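Local coordinates for nitrosopumilus output domain-containing protein (Pyrococcus horikoshii, PDB 2P9X), which is of unknown function but binds zinc ions and folds as a small all-helical domain, four copies of which make up the assembly, at residues I7-E18 / V68-L77; A42-K50 / L86-R94. One frame throughout, in Å; residues are numbered along the deposited sequence.

From the N terminus, helix 3-19 leads into helix 23-35, then helix 41-44 with helix 46-57, then helix 59-76 and finally helix 86-97. Contact 1 closes the longer loop: residues 68-77, on helix 59-76, come back to cross the first helix at residues 7-18. Contact 2 brings residues 86-94 of the last helix against residues 42-50. The segments alternate along the chain, so the two loops cross, and neither encloses the other. Their centres lie about 13 Å apart, and they share one core: L73 packs on L89 and I93, I12 on A42, and L8 on V90, tying helices 3-19, 41-44, 59-76 and 86-97 together.

Contact 1: residues I7-E18 / V68-L77; sequences ILTKTIILALRE and VIISKLKGRL
T11 faces L73 and K72 where helix 3-19 crosses helix 59-76, the two short segments' axes 9.5 Å apart at 120°. Its CB lies 4.0 Å from L73 CD1. A chi1 of -59° sets OG1 beside the backbone N and leaves CG2 anti to it; that methyl reaches K72 CB at 3.7 Å, while OG1 donates to I7 O, 2.6 Å away, and rests against L73 CD1 and R76 CG. I7 O takes T11 OG1 and T11 N from opposite faces of its plane. Threonine suits this buried place, its carbons meeting other carbons. A valine here would probably leave I7 O with the T11 backbone N-H alone. Branched chains fill the interior: I12 CG1 meets I69 CG2 at 3.8 Å, and L8 CD1 meets L73 CD2. At one end I7 lies over a face of the R76 guanidinium; at the other, K72 NZ donates to the syn lone pair of E18 OE1 at 3.0 Å. E18 is a zinc ligand in a crystal of this protein; its O accepts from R63 of a second subunit. The threonine's polar end is spent inside its own helix, the middle is apolar, and the edge ion pair would probably temper the carboxylate's charge.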
loop_
_atom_site.group_PDB
_atom_site.type_symbol
_atom_site.label_atom_id
_atom_site.label_comp_id
_atom_site.label_asym_id
_atom_site.label_seq_id
_atom_site.Cartn_x
_atom_site.Cartn_y
_atom_site.Cartn_z
ATOM N N ILE A 7 -24.019 -8.809 12.066
ATOM C CA ILE A 7 -24.061 -7.369 11.833
ATOM C C ILE A 7 -22.689 -6.768 11.545
ATOM O O ILE A 7 -22.544 -5.931 10.647
ATOM C CB ILE A 7 -24.694 -6.636 13.029
ATOM C CG1 ILE A 7 -26.153 -7.070 13.179
ATOM C CG2 ILE A 7 -24.625 -5.135 12.814
ATOM C CD1 ILE A 7 -26.805 -6.589 14.466
ATOM N N LEU A 8 -21.672 -7.184 12.288
ATOM C CA LEU A 8 -20.344 -6.629 12.039
ATOM C C LEU A 8 -19.815 -7.071 10.679
ATOM O O LEU A 8 -19.307 -6.260 9.911
ATOM C CB LEU A 8 -19.356 -7.048 13.129
ATOM C CG LEU A 8 -17.925 -6.543 12.900
ATOM C CD1 LEU A 8 -17.934 -5.030 12.744
ATOM C CD2 LEU A 8 -17.035 -6.954 14.062
ATOM N N THR A 9 -19.941 -8.357 10.378
ATOM C CA THR A 9 -19.445 -8.880 9.111
ATOM C C THR A 9 -20.127 -8.233 7.916
ATOM O O THR A 9 -19.457 -7.806 6.979
ATOM C CB THR A 9 -19.604 -10.418 9.047
ATOM O OG1 THR A 9 -18.882 -11.007 10.137
ATOM C CG2 THR A 9 -19.038 -10.965 7.731
ATOM N N LYS A 10 -21.450 -8.134 7.949
ATOM C CA LYS A 10 -22.166 -7.523 6.833
ATOM C C LYS A 10 -21.811 -6.050 6.678
ATOM O O LYS A 10 -21.653 -5.557 5.562
ATOM C CB LYS A 10 -23.679 -7.665 7.011
ATOM C CG LYS A 10 -24.480 -7.207 5.798
ATOM C CD LYS A 10 -24.087 -8.002 4.554
ATOM C CE LYS A 10 -24.843 -7.532 3.317
ATOM N NZ LYS A 10 -25.731 -8.597 2.771
ATOM N N THR A 11 -21.685 -5.343 7.797
ATOM C CA THR A 11 -21.348 -3.925 7.742
ATOM C C THR A 11 -19.991 -3.745 7.077
ATOM O O THR A 11 -19.808 -2.839 6.267
ATOM C CB THR A 11 -21.301 -3.300 9.142
ATOM O OG1 THR A 11 -22.577 -3.455 9.769
ATOM C CG2 THR A 11 -20.970 -1.811 9.052
ATOM N N ILE A 12 -19.039 -4.608 7.421
ATOM C CA ILE A 12 -17.712 -4.518 6.825
ATOM C C ILE A 12 -17.780 -4.815 5.330
ATOM O O ILE A 12 -17.199 -4.098 4.519
ATOM C CB ILE A 12 -16.724 -5.502 7.488
ATOM C CG1 ILE A 12 -16.487 -5.087 8.941
ATOM C CG2 ILE A 12 -15.400 -5.503 6.721
ATOM C CD1 ILE A 12 -15.517 -5.989 9.688
ATOM N N ILE A 13 -18.500 -5.868 4.968
ATOM C CA ILE A 13 -18.636 -6.231 3.567
ATOM C C ILE A 13 -19.224 -5.074 2.755
ATOM O O ILE A 13 -18.751 -4.783 1.656
ATOM C CB ILE A 13 -19.508 -7.495 3.424
ATOM C CG1 ILE A 13 -18.704 -8.713 3.894
ATOM C CG2 ILE A 13 -19.959 -7.656 1.990
ATOM C CD1 ILE A 13 -19.551 -9.932 4.187
ATOM N N LEU A 14 -20.243 -4.408 3.289
ATOM C CA LEU A 14 -20.839 -3.283 2.564
ATOM C C LEU A 14 -19.833 -2.137 2.447
ATOM O O LEU A 14 -19.782 -1.451 1.427
ATOM C CB LEU A 14 -22.118 -2.801 3.262
ATOM C CG LEU A 14 -23.289 -3.787 3.260
ATOM C CD1 LEU A 14 -24.438 -3.205 4.062
ATOM C CD2 LEU A 14 -23.729 -4.082 1.832
ATOM N N ALA A 15 -19.022 -1.940 3.484
ATOM C CA ALA A 15 -18.016 -0.880 3.450
ATOM C C ALA A 15 -16.997 -1.171 2.347
ATOM O O ALA A 15 -16.601 -0.274 1.604
ATOM C CB ALA A 15 -17.315 -0.765 4.803
ATOM N N LEU A 16 -16.578 -2.428 2.229
ATOM C CA LEU A 16 -15.600 -2.779 1.202
ATOM C C LEU A 16 -16.178 -2.538 -0.188
ATOM O O LEU A 16 -15.486 -2.045 -1.076
ATOM C CB LEU A 16 -15.170 -4.243 1.340
ATOM C CG LEU A 16 -14.603 -4.681 2.695
ATOM C CD1 LEU A 16 -14.240 -6.159 2.620
ATOM C CD2 LEU A 16 -13.384 -3.841 3.069
ATOM N N ARG A 17 -17.450 -2.872 -0.374
ATOM C CA ARG A 17 -18.097 -2.679 -1.667
ATOM C C ARG A 17 -18.233 -1.192 -1.988
ATOM O O ARG A 17 -18.210 -0.797 -3.156
ATOM C CB ARG A 17 -19.464 -3.370 -1.676
ATOM C CG ARG A 17 -19.326 -4.888 -1.701
ATOM C CD ARG A 17 -20.659 -5.612 -1.582
ATOM N NE ARG A 17 -20.447 -7.055 -1.573
ATOM C CZ ARG A 17 -21.334 -7.941 -1.131
ATOM N NH1 ARG A 17 -22.508 -7.534 -0.663
ATOM N NH2 ARG A 17 -21.037 -9.235 -1.138
ATOM N N GLU A 18 -18.368 -0.373 -0.947
ATOM C CA GLU A 18 -18.484 1.071 -1.122
ATOM C C GLU A 18 -17.144 1.668 -1.538
ATOM O O GLU A 18 -17.091 2.610 -2.326
ATOM C CB GLU A 18 -18.942 1.734 0.177
ATOM C CG GLU A 18 -19.185 3.228 0.032
ATOM C CD GLU A 18 -19.693 3.870 1.302
ATOM O OE1 GLU A 18 -20.198 3.138 2.180
ATOM O OE2 GLU A 18 -19.596 5.112 1.417
ATOM N N VAL A 68 -13.083 3.618 9.125
ATOM C CA VAL A 68 -14.274 3.518 8.303
ATOM C C VAL A 68 -15.243 2.472 8.861
ATOM O O VAL A 68 -16.447 2.712 8.921
ATOM C CB VAL A 68 -13.903 3.180 6.844
ATOM C CG1 VAL A 68 -15.144 2.812 6.060
ATOM C CG2 VAL A 68 -13.219 4.385 6.198
ATOM N N ILE A 69 -14.724 1.326 9.295
ATOM C CA ILE A 69 -15.588 0.285 9.846
ATOM C C ILE A 69 -16.305 0.775 11.102
ATOM O O ILE A 69 -17.510 0.570 11.261
ATOM C CB ILE A 69 -14.786 -0.997 10.197
ATOM C CG1 ILE A 69 -14.290 -1.665 8.914
ATOM C CG2 ILE A 69 -15.663 -1.962 11.001
ATOM C CD1 ILE A 69 -13.307 -2.803 9.154
ATOM N N ILE A 70 -15.566 1.418 11.997
ATOM C CA ILE A 70 -16.158 1.915 13.238
ATOM C C ILE A 70 -17.258 2.925 12.944
ATOM O O ILE A 70 -18.337 2.877 13.540
ATOM C CB ILE A 70 -15.082 2.556 14.142
ATOM C CG1 ILE A 70 -14.078 1.482 14.578
ATOM C CG2 ILE A 70 -15.734 3.191 15.371
ATOM C CD1 ILE A 70 -12.895 2.017 15.369
ATOM N N SER A 71 -16.988 3.826 12.006
ATOM C CA SER A 71 -17.954 4.850 11.623
ATOM C C SER A 71 -19.228 4.236 11.045
ATOM O O SER A 71 -20.338 4.674 11.361
ATOM C CB SER A 71 -17.330 5.801 10.597
ATOM O OG SER A 71 -16.327 6.604 11.193
ATOM N N LYS A 72 -19.071 3.223 10.198
ATOM C CA LYS A 72 -20.222 2.570 9.583
ATOM C C LYS A 72 -21.043 1.775 10.587
ATOM O O LYS A 72 -22.268 1.705 10.477
ATOM C CB LYS A 72 -19.772 1.639 8.456
ATOM C CG LYS A 72 -19.297 2.348 7.204
ATOM C CD LYS A 72 -20.364 3.267 6.640
ATOM C CE LYS A 72 -19.804 4.101 5.495
ATOM N NZ LYS A 72 -20.887 4.675 4.651
ATOM N N LEU A 73 -20.377 1.160 11.559
ATOM C CA LEU A 73 -21.104 0.380 12.549
ATOM C C LEU A 73 -21.911 1.283 13.480
ATOM O O LEU A 73 -22.987 0.944 13.955
ATOM C CB LEU A 73 -20.092 -0.435 13.356
ATOM C CG LEU A 73 -20.738 -1.630 14.059
ATOM C CD1 LEU A 73 -21.432 -2.582 13.081
ATOM C CD2 LEU A 73 -19.730 -2.474 14.837
ATOM N N LYS A 74 -21.327 2.461 13.767
ATOM C CA LYS A 74 -22.047 3.433 14.575
ATOM C C LYS A 74 -23.322 3.902 13.870
ATOM O O LYS A 74 -24.359 4.139 14.477
ATOM C CB LYS A 74 -21.114 4.617 14.838
ATOM C CG LYS A 74 -20.150 4.336 15.993
ATOM C CD LYS A 74 -19.107 5.441 16.173
ATOM C CE LYS A 74 -18.011 5.047 17.170
ATOM N NZ LYS A 74 -17.133 6.190 17.418
ATOM N N GLY A 75 -23.209 4.062 12.537
ATOM C CA GLY A 75 -24.379 4.438 11.754
ATOM C C GLY A 75 -25.394 3.295 11.675
ATOM O O GLY A 75 -26.582 3.497 11.458
ATOM N N ARG A 76 -24.903 2.072 11.848
ATOM C CA ARG A 76 -25.767 0.896 11.804
ATOM C C ARG A 76 -26.475 0.631 13.144
ATOM O O ARG A 76 -27.618 0.199 13.194
ATOM C CB ARG A 76 -24.908 -0.313 11.430
ATOM C CG ARG A 76 -25.690 -1.376 10.661
ATOM C CD ARG A 76 -27.002 -1.736 11.362
ATOM N NE ARG A 76 -27.440 -3.083 10.985
ATOM C CZ ARG A 76 -28.442 -3.619 11.709
ATOM N NH1 ARG A 76 -28.988 -2.931 12.695
ATOM N NH2 ARG A 76 -28.887 -4.849 11.423
ATOM N N LEU A 77 -25.733 0.860 14.249
ATOM C CA LEU A 77 -26.204 0.434 15.574
ATOM C C LEU A 77 -26.634 1.619 16.431
ATOM O O LEU A 77 -27.790 1.815 16.793
ATOM C CB LEU A 77 -25.030 -0.241 16.285
ATOM C CG LEU A 77 -24.880 -1.705 15.899
ATOM C CD1 LEU A 77 -23.880 -2.430 16.796
ATOM C CD2 LEU A 77 -26.187 -2.490 16.001
#

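Contact 2: residues A42-K50 / L86-R94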
loop_
_atom_site.group_PDB
_atom_site.type_symbol
_atom_site.label_atom_id
_atom_site.label_comp_id
_atom_site.label_asym_id
_atom_site.label_seq_id
_atom_site.Cartn_x
_atom_site.Cartn_y
_atom_site.Cartn_z
ATOM N N ALA A 42 -12.915 -10.576 11.458
ATOM C CA ALA A 42 -12.953 -9.280 12.131
ATOM C C ALA A 42 -13.650 -9.412 13.479
ATOM O O ALA A 42 -13.255 -8.779 14.455
ATOM C CB ALA A 42 -13.668 -8.255 11.261
ATOM N N TYR A 43 -14.680 -10.246 13.528
ATOM C CA TYR A 43 -15.411 -10.476 14.770
ATOM C C TYR A 43 -14.739 -11.548 15.623
ATOM O O TYR A 43 -14.584 -11.378 16.835
ATOM C CB TYR A 43 -16.855 -10.898 14.471
ATOM C CG TYR A 43 -17.664 -11.229 15.712
ATOM C CD1 TYR A 43 -17.575 -12.485 16.314
ATOM C CD2 TYR A 43 -18.503 -10.281 16.288
ATOM C CE1 TYR A 43 -18.308 -12.788 17.462
ATOM C CE2 TYR A 43 -19.241 -10.572 17.435
ATOM C CZ TYR A 43 -19.139 -11.825 18.014
ATOM O OH TYR A 43 -19.873 -12.119 19.146
ATOM N N ASP A 44 -14.342 -12.649 14.994
ATOM C CA ASP A 44 -13.714 -13.753 15.722
ATOM C C ASP A 44 -12.378 -13.423 16.372
ATOM O O ASP A 44 -12.079 -13.910 17.468
ATOM C CB ASP A 44 -13.530 -14.965 14.804
ATOM C CG ASP A 44 -14.837 -15.464 14.234
ATOM O OD1 ASP A 44 -15.891 -15.242 14.872
ATOM O OD2 ASP A 44 -14.806 -16.094 13.156
ATOM N N ASP A 45 -11.569 -12.616 15.696
ATOM C CA ASP A 45 -10.264 -12.235 16.216
ATOM C C ASP A 45 -9.886 -10.896 15.594
ATOM O O ASP A 45 -9.073 -10.837 14.672
ATOM C CB ASP A 45 -9.220 -13.294 15.847
ATOM C CG ASP A 45 -7.953 -13.180 16.678
ATOM O OD1 ASP A 45 -7.617 -12.055 17.108
ATOM O OD2 ASP A 45 -7.286 -14.217 16.887
ATOM N N PRO A 46 -10.477 -9.798 16.094
ATOM C CA PRO A 46 -10.194 -8.457 15.571
ATOM C C PRO A 46 -8.720 -8.083 15.471
ATOM O O PRO A 46 -8.302 -7.460 14.492
ATOM C CB PRO A 46 -10.990 -7.535 16.506
ATOM C CG PRO A 46 -11.306 -8.334 17.740
ATOM C CD PRO A 46 -11.430 -9.736 17.217
ATOM N N GLN A 47 -7.923 -8.464 16.465
ATOM C CA GLN A 47 -6.502 -8.148 16.424
ATOM C C GLN A 47 -5.828 -8.834 15.231
ATOM O O GLN A 47 -5.016 -8.222 14.534
ATOM C CB GLN A 47 -5.814 -8.570 17.730
ATOM C CG GLN A 47 -4.298 -8.405 17.695
ATOM C CD GLN A 47 -3.630 -8.677 19.034
ATOM O OE1 GLN A 47 -2.406 -8.801 19.112
ATOM N NE2 GLN A 47 -4.426 -8.759 20.095
ATOM N N LYS A 48 -6.171 -10.096 14.991
ATOM C CA LYS A 48 -5.586 -10.838 13.877
ATOM C C LYS A 48 -6.055 -10.250 12.546
ATOM O O LYS A 48 -5.291 -10.177 11.583
ATOM C CB LYS A 48 -5.970 -12.317 13.963
ATOM C CG LYS A 48 -5.276 -13.200 12.936
ATOM C CD LYS A 48 -5.482 -14.679 13.228
ATOM C CE LYS A 48 -4.866 -15.068 14.565
ATOM N NZ LYS A 48 -3.407 -14.766 14.620
ATOM N N PHE A 49 -7.315 -9.826 12.498
ATOM C CA PHE A 49 -7.866 -9.237 11.283
ATOM C C PHE A 49 -7.110 -7.939 10.983
ATOM O O PHE A 49 -6.705 -7.690 9.843
ATOM C CB PHE A 49 -9.370 -8.965 11.467
ATOM C CG PHE A 49 -10.008 -8.229 10.316
ATOM C CD1 PHE A 49 -10.498 -8.927 9.216
ATOM C CD2 PHE A 49 -10.111 -6.843 10.328
ATOM C CE1 PHE A 49 -11.082 -8.253 8.142
ATOM C CE2 PHE A 49 -10.697 -6.154 9.257
ATOM C CZ PHE A 49 -11.181 -6.863 8.164
ATOM N N LYS A 50 -6.908 -7.116 12.010
ATOM C CA LYS A 50 -6.191 -5.861 11.829
ATOM C C LYS A 50 -4.773 -6.131 11.341
ATOM O O LYS A 50 -4.283 -5.465 10.428
ATOM C CB LYS A 50 -6.158 -5.075 13.142
ATOM C CG LYS A 50 -7.434 -4.287 13.387
ATOM C CD LYS A 50 -7.426 -3.589 14.745
ATOM C CE LYS A 50 -6.063 -3.014 15.082
ATOM N NZ LYS A 50 -6.171 -1.747 15.863
ATOM N N LEU A 86 -11.004 -1.645 16.567
ATOM C CA LEU A 86 -11.859 -2.761 16.193
ATOM C C LEU A 86 -12.064 -3.704 17.386
ATOM O O LEU A 86 -13.148 -4.264 17.553
ATOM C CB LEU A 86 -11.251 -3.521 15.009
ATOM C CG LEU A 86 -12.104 -4.621 14.377
ATOM C CD1 LEU A 86 -13.376 -4.022 13.781
ATOM C CD2 LEU A 86 -11.298 -5.316 13.295
ATOM N N GLU A 87 -11.030 -3.873 18.212
ATOM C CA GLU A 87 -11.133 -4.745 19.383
ATOM C C GLU A 87 -12.194 -4.219 20.336
ATOM O O GLU A 87 -13.017 -4.984 20.848
ATOM C CB GLU A 87 -9.795 -4.845 20.124
ATOM C CG GLU A 87 -8.739 -5.626 19.378
ATOM C CD GLU A 87 -7.820 -4.737 18.568
ATOM O OE1 GLU A 87 -8.275 -3.678 18.088
ATOM O OE2 GLU A 87 -6.641 -5.108 18.408
ATOM N N GLU A 88 -12.171 -2.912 20.581
ATOM C CA GLU A 88 -13.157 -2.301 21.463
ATOM C C GLU A 88 -14.541 -2.388 20.829
ATOM O O GLU A 88 -15.545 -2.543 21.528
ATOM C CB GLU A 88 -12.816 -0.834 21.722
ATOM C CG GLU A 88 -11.583 -0.627 22.575
ATOM C CD GLU A 88 -11.243 0.840 22.767
ATOM O OE1 GLU A 88 -11.971 1.706 22.232
ATOM O OE2 GLU A 88 -10.240 1.123 23.453
ATOM N N LEU A 89 -14.591 -2.286 19.500
ATOM C CA LEU A 89 -15.860 -2.345 18.781
ATOM C C LEU A 89 -16.519 -3.712 18.945
ATOM O O LEU A 89 -17.730 -3.806 19.164
ATOM C CB LEU A 89 -15.643 -2.051 17.292
ATOM C CG LEU A 89 -16.904 -1.961 16.426
ATOM C CD1 LEU A 89 -17.715 -0.728 16.818
ATOM C CD2 LEU A 89 -16.518 -1.904 14.952
ATOM N N VAL A 90 -15.723 -4.771 18.831
ATOM C CA VAL A 90 -16.240 -6.124 18.977
ATOM C C VAL A 90 -16.684 -6.337 20.419
ATOM O O VAL A 90 -17.713 -6.961 20.677
ATOM C CB VAL A 90 -15.165 -7.171 18.596
ATOM C CG1 VAL A 90 -15.635 -8.573 18.960
ATOM C CG2 VAL A 90 -14.885 -7.084 17.094
ATOM N N SER A 91 -15.903 -5.809 21.355
ATOM C CA SER A 91 -16.233 -5.939 22.770
ATOM C C SER A 91 -17.562 -5.258 23.061
ATOM O O SER A 91 -18.397 -5.796 23.786
ATOM C CB SER A 91 -15.132 -5.324 23.633
ATOM O OG SER A 91 -13.951 -6.102 23.563
ATOM N N GLU A 92 -17.754 -4.071 22.492
ATOM C CA GLU A 92 -18.987 -3.326 22.695
ATOM C C GLU A 92 -20.177 -4.036 22.065
ATOM O O GLU A 92 -21.262 -4.084 22.651
ATOM C CB GLU A 92 -18.847 -1.909 22.132
ATOM C CG GLU A 92 -17.477 -1.299 22.411
ATOM C CD GLU A 92 -17.552 0.119 22.944
ATOM O OE1 GLU A 92 -18.650 0.541 23.367
ATOM O OE2 GLU A 92 -16.507 0.807 22.956
ATOM N N ILE A 93 -19.982 -4.592 20.874
ATOM C CA ILE A 93 -21.061 -5.312 20.201
ATOM C C ILE A 93 -21.473 -6.529 21.030
ATOM O O ILE A 93 -22.660 -6.829 21.161
ATOM C CB ILE A 93 -20.632 -5.789 18.802
ATOM C CG1 ILE A 93 -20.462 -4.588 17.871
ATOM C CG2 ILE A 93 -21.675 -6.754 18.241
ATOM C CD1 ILE A 93 -19.923 -4.966 16.497
ATOM N N ARG A 94 -20.492 -7.235 21.583
ATOM C CA ARG A 94 -20.782 -8.405 22.400
ATOM C C ARG A 94 -21.544 -8.001 23.662
ATOM O O ARG A 94 -22.391 -8.748 24.147
ATOM C CB ARG A 94 -19.487 -9.138 22.761
ATOM C CG ARG A 94 -18.833 -9.833 21.567
ATOM C CD ARG A 94 -17.473 -10.408 21.925
ATOM N NE ARG A 94 -17.550 -11.443 22.953
ATOM C CZ ARG A 94 -17.944 -12.693 22.735
ATOM N NH1 ARG A 94 -18.301 -13.080 21.516
ATOM N NH2 ARG A 94 -17.976 -13.559 23.737
#
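L86 swings its CG anti to the backbone N (chi1 -173°), which sends CD2 in between A42 and the first turn of helix 46-57, and Y43, with chi1 177°, carries its ring along helix 86-97 toward R94 although its CB starts out away from it. L86 is a knob in the hole formed by A42, P46, F49 and K50: its CG lies 3.8 Å from P46 CB, its CD2 3.5 Å from F49 CD2, and its CB against K50 CD as the two chains slide past each other in opposite directions. A leucine suits the hole because its CB, CG and CD2 all meet carbon. One turn on, V90, compact and beta-branched, spreads its methyls over backbone and ring, CG2 meeting A42 O at 3.5 Å and P46 CG at 3.8 Å, CG1 meeting Y43 CD2 obliquely, 4.3 Å away. Helices 46-57 and 86-97 pack here in a roughly antiparallel helix pair, the axes of the two short segments 9.5 Å apart and 147° between directions. D45 leaves helical phi/psi between helix 41-44 and helix 46-57 and is the N-cap of the latter, its OD1 accepting from K48 N; P46, with no N-H to satisfy, fits the first turn and turns its ring to the partner helix. Polar ends close the borders. R94 NH1 gives the Y43 hydroxyl OH a weak bond of 3.0 Å, and E99 is the stronger partner of both side chains. At the other border E87 bends toward K50, whose NZ stands 3.6 Å from E87 OE1, a long salt bridge; K50 NZ is held more firmly by E66, and E87 OE1, buried by the contact, has no hydrogen-bonding partner in the model.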